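PDB 3OOQ: amidohydrolase, which belongs to the metal-dependent amidohydrolase family and probably hydrolyses cyclic amide bonds, perhaps as an allantoinase. Local coordinates for residues 103-115 with 375-387. Sequence-based numbering, arbitrary orientation.
Sequences AIERALAGGVTSV and VERVYIDGVEVFR
The C-terminal beta hairpin 375-387 rests one face on the helix-to-strand connection 103-115, where Leu108, Ala109 and Thr113 meet Val375, Val378, Ile380 and Phe386. Leu108 enters with one methyl: its CD2 lies 3.9 Å from Ile380 CD1 and also touches Val378 CG1 and Val385 CG2, crossing the first two side chains at about a right angle. Thr113 offers its methyl, CG2, which comes to 3.5 Å from Val378 CG1, while its CB lies against Ile380 CD1. At the other end of the patch the ring of Phe386, with CG anti to the backbone N (chi1 178°), reaches over to the helix end. Ala109 CA sits over one ring face, displaced toward the rim, and Ala109 CB is 3.8 Å from Phe386 CZ; the Glu105 carboxylate stands at the ring edge, OE2 near CD1, its plane turned 62° from the ring. An alanine in place of Phe386 would probably open a gap over Ala109 CA and CB and leave the Glu105 carboxylate without the ring edge beside it.

In this TIM-barrel-clan amidohydrolase, helix 103-108 ends in a Schellman motif with Gly111 at C-prime, Val112 N bonding to Ala107 O, and the chain turns through Gly110 and Gly111 into strand 112-117, paired with strand 54-64. Opposite, a classic beta bulge sets Val385 and Phe386 against Val378, and strand 361-364, the antiparallel neighbour of 375-380, touches Val375 and Val378 through Val362. One water bridges the two backbones, donating to Ala109 O at 2.7 Å and accepting from Val375 N at 2.9 Å. Beside it Val375 CG2 packs closely on the same carbonyl, 3.3 Å from Ala109 O, and Val378 CG2 approaches Leu108 O, the oxygen that already accepts from Gly111 N.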
loop_
_atom_site.group_PDB
_atom_site.type_symbol
_atom_site.label_atom_id
_atom_site.label_comp_id
_atom_site.label_asym_id
_atom_site.label_seq_id
_atom_site.Cartn_x
_atom_site.Cartn_y
_atom_site.Cartn_z
ATOM N N ALA F 103 11.864 30.572 -19.946
ATOM C CA ALA F 103 13.264 30.647 -19.543
ATOM C C ALA F 103 14.176 31.033 -20.723
ATOM O O ALA F 103 15.279 31.531 -20.517
ATOM C CB ALA F 103 13.717 29.320 -18.935
ATOM N N ILE F 104 13.712 30.777 -21.947
ATOM C CA ILE F 104 14.530 30.952 -23.148
ATOM C C ILE F 104 14.750 32.419 -23.521
ATOM O O ILE F 104 15.879 32.814 -23.834
ATOM C CB ILE F 104 13.995 30.106 -24.337
ATOM C CG1 ILE F 104 14.293 28.620 -24.064
ATOM C CG2 ILE F 104 14.637 30.556 -25.696
ATOM C CD1 ILE F 104 13.545 27.620 -24.943
ATOM N N GLU F 105 13.690 33.229 -23.471
ATOM C CA GLU F 105 13.836 34.663 -23.696
ATOM C C GLU F 105 14.697 35.257 -22.571
ATOM O O GLU F 105 15.424 36.231 -22.763
ATOM C CB GLU F 105 12.457 35.350 -23.774
ATOM C CG GLU F 105 12.471 36.732 -24.389
ATOM C CD GLU F 105 12.472 36.724 -25.923
ATOM O OE1 GLU F 105 12.631 35.646 -26.551
ATOM O OE2 GLU F 105 12.315 37.828 -26.504
ATOM N N ARG F 106 14.605 34.655 -21.390
ATOM C CA ARG F 106 15.391 35.096 -20.246
ATOM C C ARG F 106 16.866 34.734 -20.422
ATOM O O ARG F 106 17.736 35.508 -20.027
ATOM C CB ARG F 106 14.830 34.507 -18.943
ATOM C CG ARG F 106 13.472 35.090 -18.543
ATOM C CD ARG F 106 12.890 34.373 -17.326
ATOM N NE ARG F 106 11.625 34.979 -16.904
ATOM C CZ ARG F 106 10.469 34.331 -16.723
ATOM N NH1 ARG F 106 10.368 33.013 -16.881
ATOM N NH2 ARG F 106 9.404 35.017 -16.345
ATOM N N ALA F 107 17.147 33.586 -21.040
ATOM C CA ALA F 107 18.543 33.178 -21.322
ATOM C C ALA F 107 19.223 34.093 -22.368
ATOM O O ALA F 107 20.394 34.455 -22.224
ATOM C CB ALA F 107 18.600 31.737 -21.764
ATOM N N LEU F 108 18.468 34.453 -23.404
ATOM C CA LEU F 108 18.896 35.453 -24.382
ATOM C C LEU F 108 19.183 36.802 -23.708
ATOM O O LEU F 108 20.204 37.424 -23.989
ATOM C CB LEU F 108 17.857 35.584 -25.505
ATOM C CG LEU F 108 17.678 34.371 -26.445
ATOM C CD1 LEU F 108 16.401 34.496 -27.289
ATOM C CD2 LEU F 108 18.897 34.167 -27.360
ATOM N N ALA F 109 18.306 37.239 -22.808
ATOM C CA ALA F 109 18.539 38.441 -22.017
ATOM C C ALA F 109 19.784 38.347 -21.104
ATOM O O ALA F 109 20.224 39.359 -20.553
ATOM C CB ALA F 109 17.255 38.822 -21.186
ATOM N N GLY F 110 20.321 37.138 -20.925
ATOM C CA GLY F 110 21.597 36.955 -20.234
ATOM C C GLY F 110 22.749 36.619 -21.170
ATOM O O GLY F 110 23.858 36.308 -20.732
ATOM N N GLY F 111 22.476 36.651 -22.466
ATOM C CA GLY F 111 23.517 36.535 -23.474
ATOM C C GLY F 111 23.881 35.130 -23.881
ATOM O O GLY F 111 24.909 34.933 -24.504
ATOM N N VAL F 112 23.034 34.155 -23.541
ATOM C CA VAL F 112 23.244 32.759 -23.917
ATOM C C VAL F 112 22.495 32.421 -25.205
ATOM O O VAL F 112 21.283 32.644 -25.317
ATOM C CB VAL F 112 22.780 31.793 -22.788
ATOM C CG1 VAL F 112 23.063 30.344 -23.175
ATOM C CG2 VAL F 112 23.499 32.127 -21.485
ATOM N N THR F 113 23.204 31.858 -26.178
ATOM C CA THR F 113 22.585 31.605 -27.475
ATOM C C THR F 113 22.502 30.127 -27.850
ATOM O O THR F 113 21.608 29.730 -28.588
ATOM C CB THR F 113 23.317 32.369 -28.603
ATOM O OG1 THR F 113 24.704 32.008 -28.590
ATOM C CG2 THR F 113 23.176 33.870 -28.416
ATOM N N SER F 114 23.434 29.321 -27.354
ATOM C CA SER F 114 23.496 27.882 -27.678
ATOM C C SER F 114 23.659 27.044 -26.413
ATOM O O SER F 114 24.344 27.454 -25.481
ATOM C CB SER F 114 24.679 27.579 -28.622
ATOM O OG SER F 114 24.523 28.214 -29.887
ATOM N N VAL F 115 23.046 25.865 -26.395
ATOM C CA VAL F 115 23.171 24.948 -25.265
ATOM C C VAL F 115 23.110 23.514 -25.758
ATOM O O VAL F 115 22.498 23.217 -26.791
ATOM C CB VAL F 115 22.022 25.141 -24.194
ATOM C CG1 VAL F 115 21.936 26.591 -23.707
ATOM C CG2 VAL F 115 20.669 24.748 -24.783
ATOM N N VAL F 375 22.026 43.275 -21.634
ATOM C CA VAL F 375 21.980 42.872 -23.024
ATOM C C VAL F 375 21.048 43.791 -23.806
ATOM O O VAL F 375 19.872 43.895 -23.495
ATOM C CB VAL F 375 21.512 41.413 -23.164
ATOM C CG1 VAL F 375 21.217 41.067 -24.631
ATOM C CG2 VAL F 375 22.549 40.475 -22.583
ATOM N N GLU F 376 21.587 44.452 -24.830
ATOM C CA GLU F 376 20.765 45.317 -25.664
ATOM C C GLU F 376 20.179 44.591 -26.863
ATOM O O GLU F 376 19.058 44.876 -27.262
ATOM C CB GLU F 376 21.550 46.561 -26.082
ATOM C CG GLU F 376 22.006 47.370 -24.849
ATOM C CD GLU F 376 22.605 48.719 -25.182
ATOM O OE1 GLU F 376 22.800 49.006 -26.387
ATOM O OE2 GLU F 376 22.887 49.482 -24.222
ATOM N N ARG F 377 20.937 43.665 -27.440
ATOM C CA ARG F 377 20.505 42.942 -28.640
ATOM C C ARG F 377 21.207 41.619 -28.734
ATOM O O ARG F 377 22.333 41.495 -28.264
ATOM C CB ARG F 377 20.855 43.714 -29.917
ATOM C CG ARG F 377 20.012 44.935 -30.189
ATOM C CD ARG F 377 20.287 45.409 -31.585
ATOM N NE ARG F 377 19.796 46.764 -31.836
ATOM C CZ ARG F 377 19.935 47.394 -32.996
ATOM N NH1 ARG F 377 20.552 46.795 -34.006
ATOM N NH2 ARG F 377 19.455 48.625 -33.143
ATOM N N VAL F 378 20.560 40.652 -29.382
ATOM C CA VAL F 378 21.165 39.342 -29.640
ATOM C C VAL F 378 20.846 38.944 -31.068
ATOM O O VAL F 378 19.691 39.047 -31.504
ATOM C CB VAL F 378 20.641 38.226 -28.683
ATOM C CG1 VAL F 378 21.359 36.866 -28.962
ATOM C CG2 VAL F 378 20.825 38.628 -27.222
ATOM N N TYR F 379 21.881 38.510 -31.784
ATOM C CA TYR F 379 21.744 37.964 -33.116
ATOM C C TYR F 379 22.167 36.518 -33.027
ATOM O O TYR F 379 23.073 36.185 -32.261
ATOM C CB TYR F 379 22.661 38.698 -34.102
ATOM C CG TYR F 379 22.332 40.175 -34.284
ATOM C CD1 TYR F 379 22.761 41.127 -33.351
ATOM C CD2 TYR F 379 21.605 40.619 -35.389
ATOM C CE1 TYR F 379 22.467 42.483 -33.509
ATOM C CE2 TYR F 379 21.305 41.987 -35.562
ATOM C CZ TYR F 379 21.748 42.901 -34.617
ATOM O OH TYR F 379 21.477 44.233 -34.768
ATOM N N ILE F 380 21.491 35.668 -33.790
ATOM C CA ILE F 380 21.852 34.256 -33.935
ATOM C C ILE F 380 21.805 33.988 -35.435
ATOM O O ILE F 380 20.818 34.326 -36.087
ATOM C CB ILE F 380 20.861 33.330 -33.176
ATOM C CG1 ILE F 380 21.046 33.500 -31.658
ATOM C CG2 ILE F 380 21.052 31.860 -33.595
ATOM C CD1 ILE F 380 20.128 32.643 -30.778
ATOM N N ASP F 381 22.870 33.422 -35.993
ATOM C CA ASP F 381 22.987 33.301 -37.462
ATOM C C ASP F 381 22.712 34.642 -38.164
ATOM O O ASP F 381 22.079 34.691 -39.224
ATOM C CB ASP F 381 22.038 32.218 -37.999
ATOM C CG ASP F 381 22.293 30.865 -37.384
ATOM O OD1 ASP F 381 23.466 30.523 -37.093
ATOM O OD2 ASP F 381 21.318 30.121 -37.203
ATOM N N GLY F 382 23.185 35.722 -37.550
ATOM C CA GLY F 382 23.100 37.055 -38.127
ATOM C C GLY F 382 21.701 37.650 -38.151
ATOM O O GLY F 382 21.474 38.655 -38.817
ATOM N N VAL F 383 20.777 37.025 -37.422
ATOM C CA VAL F 383 19.382 37.456 -37.345
ATOM C C VAL F 383 19.101 37.902 -35.915
ATOM O O VAL F 383 19.401 37.178 -34.951
ATOM C CB VAL F 383 18.403 36.314 -37.768
ATOM C CG1 VAL F 383 16.939 36.734 -37.576
ATOM C CG2 VAL F 383 18.652 35.887 -39.219
ATOM N N GLU F 384 18.553 39.104 -35.774
ATOM C CA GLU F 384 18.172 39.618 -34.454
ATOM C C GLU F 384 17.043 38.754 -33.875
ATOM O O GLU F 384 16.027 38.538 -34.537
ATOM C CB GLU F 384 17.750 41.090 -34.538
ATOM C CG GLU F 384 17.647 41.777 -33.183
ATOM C CD GLU F 384 17.127 43.198 -33.272
ATOM O OE1 GLU F 384 17.252 43.840 -34.332
ATOM O OE2 GLU F 384 16.590 43.685 -32.262
ATOM N N VAL F 385 17.260 38.228 -32.671
ATOM C CA VAL F 385 16.265 37.394 -31.968
ATOM C C VAL F 385 15.876 37.997 -30.615
ATOM O O VAL F 385 14.977 37.492 -29.931
ATOM C CB VAL F 385 16.733 35.906 -31.783
ATOM C CG1 VAL F 385 16.777 35.177 -33.127
ATOM C CG2 VAL F 385 18.096 35.831 -31.073
ATOM N N PHE F 386 16.569 39.063 -30.224
ATOM C CA PHE F 386 16.252 39.779 -28.998
ATOM C C PHE F 386 16.651 41.262 -29.090
ATOM O O PHE F 386 17.687 41.599 -29.678
ATOM C CB PHE F 386 16.930 39.101 -27.805
ATOM C CG PHE F 386 16.705 39.798 -26.487
ATOM C CD1 PHE F 386 15.631 39.438 -25.664
ATOM C CD2 PHE F 386 17.563 40.811 -26.063
ATOM C CE1 PHE F 386 15.415 40.081 -24.426
ATOM C CE2 PHE F 386 17.356 41.462 -24.844
ATOM C CZ PHE F 386 16.283 41.092 -24.017
ATOM N N ARG F 387 15.803 42.128 -28.529
ATOM C CA ARG F 387 16.095 43.548 -28.352
ATOM C C ARG F 387 15.486 44.032 -27.048
ATOM O O ARG F 387 14.301 43.844 -26.806
ATOM C CB ARG F 387 15.541 44.402 -29.505
ATOM C CG ARG F 387 15.957 45.891 -29.422
ATOM C CD ARG F 387 15.509 46.720 -30.623
ATOM N NE ARG F 387 16.217 46.335 -31.842
ATOM C CZ ARG F 387 16.206 47.019 -32.984
ATOM N NH1 ARG F 387 15.523 48.153 -33.097
ATOM N NH2 ARG F 387 16.884 46.566 -34.027
HETATM O O HOH W 1 20.130 41.926 -19.855
#